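Local coordinates for protein putative peptidyl-arginine deiminase (Chlorobium tepidum, PDB 1XKN) that probably hydrolyses the guanidinium group of agmatine or of peptidyl-arginine, releasing ammonia, at residues Leu282-Ala287 with Asp329-Leu334. Residues are numbered along the deposited sequence; the frame is centred on the assembly and turned at random.
Sequences LPASYA and DLIWGL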
loop_
_atom_site.group_PDB
_atom_site.type_symbol
_atom_site.label_atom_id
_atom_site.label_comp_id
_atom_site.label_asym_id
_atom_site.label_seq_id
_atom_site.Cartn_x
_atom_site.Cartn_y
_atom_site.Cartn_z
ATOM N N LEU A 282 -0.999 -4.782 -18.347
ATOM C CA LEU A 282 -1.424 -4.315 -17.033
ATOM C C LEU A 282 -0.321 -4.623 -16.016
ATOM O O LEU A 282 0.380 -5.626 -16.137
ATOM C CB LEU A 282 -2.734 -4.995 -16.628
ATOM C CG LEU A 282 -3.860 -4.892 -17.668
ATOM C CD1 LEU A 282 -5.156 -5.456 -17.085
ATOM C CD2 LEU A 282 -4.056 -3.441 -18.084
ATOM N N PRO A 283 -0.158 -3.763 -14.998
ATOM C CA PRO A 283 0.867 -3.926 -13.958
ATOM C C PRO A 283 0.583 -4.967 -12.878
ATOM O O PRO A 283 0.671 -4.680 -11.684
ATOM C CB PRO A 283 0.990 -2.517 -13.390
ATOM C CG PRO A 283 -0.425 -2.033 -13.437
ATOM C CD PRO A 283 -0.927 -2.522 -14.789
ATOM N N ALA A 284 0.258 -6.183 -13.302
ATOM C CA ALA A 284 -0.028 -7.270 -12.372
ATOM C C ALA A 284 1.240 -7.679 -11.627
ATOM O O ALA A 284 2.277 -7.930 -12.243
ATOM C CB ALA A 284 -0.591 -8.465 -13.132
ATOM N N SER A 285 1.156 -7.753 -10.303
ATOM C CA SER A 285 2.310 -8.138 -9.502
ATOM C C SER A 285 1.935 -8.688 -8.133
ATOM O O SER A 285 1.105 -8.117 -7.428
ATOM C CB SER A 285 3.246 -6.947 -9.313
ATOM O OG SER A 285 4.321 -7.300 -8.460
ATOM N N TYR A 286 2.555 -9.802 -7.764
ATOM C CA TYR A 286 2.292 -10.414 -6.470
ATOM C C TYR A 286 2.881 -9.592 -5.333
ATOM O O TYR A 286 2.536 -9.805 -4.175
ATOM C CB TYR A 286 2.864 -11.831 -6.418
ATOM C CG TYR A 286 2.294 -12.759 -7.465
ATOM C CD1 TYR A 286 0.925 -13.015 -7.528
ATOM C CD2 TYR A 286 3.124 -13.379 -8.394
ATOM C CE1 TYR A 286 0.393 -13.867 -8.498
ATOM C CE2 TYR A 286 2.609 -14.232 -9.365
ATOM C CZ TYR A 286 1.245 -14.471 -9.413
ATOM O OH TYR A 286 0.742 -15.310 -10.377
ATOM N N ALA A 287 3.773 -8.660 -5.653
ATOM C CA ALA A 287 4.373 -7.828 -4.617
ATOM C C ALA A 287 3.343 -6.853 -4.057
ATOM O O ALA A 287 3.553 -6.259 -2.999
ATOM C CB ALA A 287 5.565 -7.056 -5.174
ATOM N N ASP A 329 -9.741 -8.513 -12.672
ATOM C CA ASP A 329 -10.512 -7.346 -13.073
ATOM C C ASP A 329 -10.068 -6.096 -12.328
ATOM O O ASP A 329 -10.061 -5.002 -12.891
ATOM C CB ASP A 329 -12.006 -7.572 -12.846
ATOM C CG ASP A 329 -12.576 -8.642 -13.754
ATOM O OD1 ASP A 329 -12.417 -8.523 -14.988
ATOM O OD2 ASP A 329 -13.187 -9.593 -13.230
ATOM N N LEU A 330 -9.699 -6.248 -11.062
ATOM C CA LEU A 330 -9.266 -5.094 -10.289
ATOM C C LEU A 330 -8.063 -4.413 -10.932
ATOM O O LEU A 330 -8.004 -3.185 -11.008
ATOM C CB LEU A 330 -8.913 -5.507 -8.858
ATOM C CG LEU A 330 -8.453 -4.368 -7.941
ATOM C CD1 LEU A 330 -9.570 -3.344 -7.792
ATOM C CD2 LEU A 330 -8.059 -4.931 -6.577
ATOM N N ILE A 331 -7.115 -5.217 -11.411
ATOM C CA ILE A 331 -5.888 -4.704 -12.016
ATOM C C ILE A 331 -6.079 -3.787 -13.231
ATOM O O ILE A 331 -5.149 -3.088 -13.638
ATOM C CB ILE A 331 -4.924 -5.877 -12.370
ATOM C CG1 ILE A 331 -3.503 -5.346 -12.574
ATOM C CG2 ILE A 331 -5.398 -6.602 -13.613
ATOM C CD1 ILE A 331 -2.937 -4.623 -11.359
ATOM N N TRP A 332 -7.278 -3.787 -13.807
ATOM C CA TRP A 332 -7.571 -2.919 -14.946
ATOM C C TRP A 332 -7.529 -1.478 -14.429
ATOM O O TRP A 332 -7.398 -0.530 -15.201
ATOM C CB TRP A 332 -8.955 -3.255 -15.522
ATOM C CG TRP A 332 -9.421 -2.387 -16.673
ATOM C CD1 TRP A 332 -10.677 -1.877 -16.847
ATOM C CD2 TRP A 332 -8.654 -1.957 -17.810
ATOM N NE1 TRP A 332 -10.741 -1.154 -18.017
ATOM C CE2 TRP A 332 -9.516 -1.186 -18.628
ATOM C CE3 TRP A 332 -7.329 -2.147 -18.218
ATOM C CZ2 TRP A 332 -9.093 -0.605 -19.827
ATOM C CZ3 TRP A 332 -6.905 -1.568 -19.415
ATOM C CH2 TRP A 332 -7.789 -0.805 -20.205
ATOM N N GLY A 333 -7.632 -1.333 -13.107
ATOM C CA GLY A 333 -7.573 -0.021 -12.482
ATOM C C GLY A 333 -6.124 0.418 -12.322
ATOM O O GLY A 333 -5.845 1.540 -11.891
ATOM N N LEU A 334 -5.211 -0.493 -12.662
ATOM C CA LEU A 334 -3.767 -0.274 -12.615
ATOM C C LEU A 334 -3.157 -0.339 -11.213
ATOM O O LEU A 334 -2.072 0.192 -10.961
ATOM C CB LEU A 334 -3.411 1.052 -13.302
ATOM C CG LEU A 334 -4.061 1.247 -14.679
ATOM C CD1 LEU A 334 -3.640 2.594 -15.248
ATOM C CD2 LEU A 334 -3.654 0.121 -15.627
#
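Leu282 divides its two methyl groups between neighbouring residues of the opposing segment. Its CD2 reaches the edge of the Trp332 indole, close to the ring plane and 3.5 Å from CE3, so the pair meets methyl to ring edge and not over a face. Its CD1 instead touches Ile331 CG2 at 3.7 Å. In Ile331, chi1 -162° carries CG1 away from the backbone N and chi2 59° lays CD1 over the face of the Pro283-Ala284 peptide, 3.6 Å from Pro283 O, while CG1 passes Ala284 N at 3.9 Å. The Pro283 ring also packs on Leu334 across the contact, through Pro283 CD and Leu334 CD2 at 3.9 Å and through Pro283 CG and Leu334 O at 3.7 Å. No hydrogen bond crosses between 282-287 and 329-334; the 300 Å² buried rests on van der Waals contact, partly against backbone polar atoms.

Pro283 is the centre of an inverse gamma turn, closed by a weak Ala284 N to Leu282 O bond, and Leu282 pairs through its backbone with Val275. The 3-10 segment 330-333, with Gly333 N bonded to Leu330 O and Leu334 N to Ile331 O, points the CB of Ile331 toward 282-287 and that of Trp332 away, though the indole edge still reaches Leu282. Beyond this shell the indole is fixed by Trp332 NE1 bonding Pro30 O, by an edge-to-face contact with Tyr277 and by a cation-pi contact with Lys32. The result is an apolar contact between two loops, joining the connection between strands 280-281 and 290-291 to the one between strands 321-326 and 342-345, consistent with the alpha/beta propeller of guanidino-group-modifying enzymes, to which this family belongs.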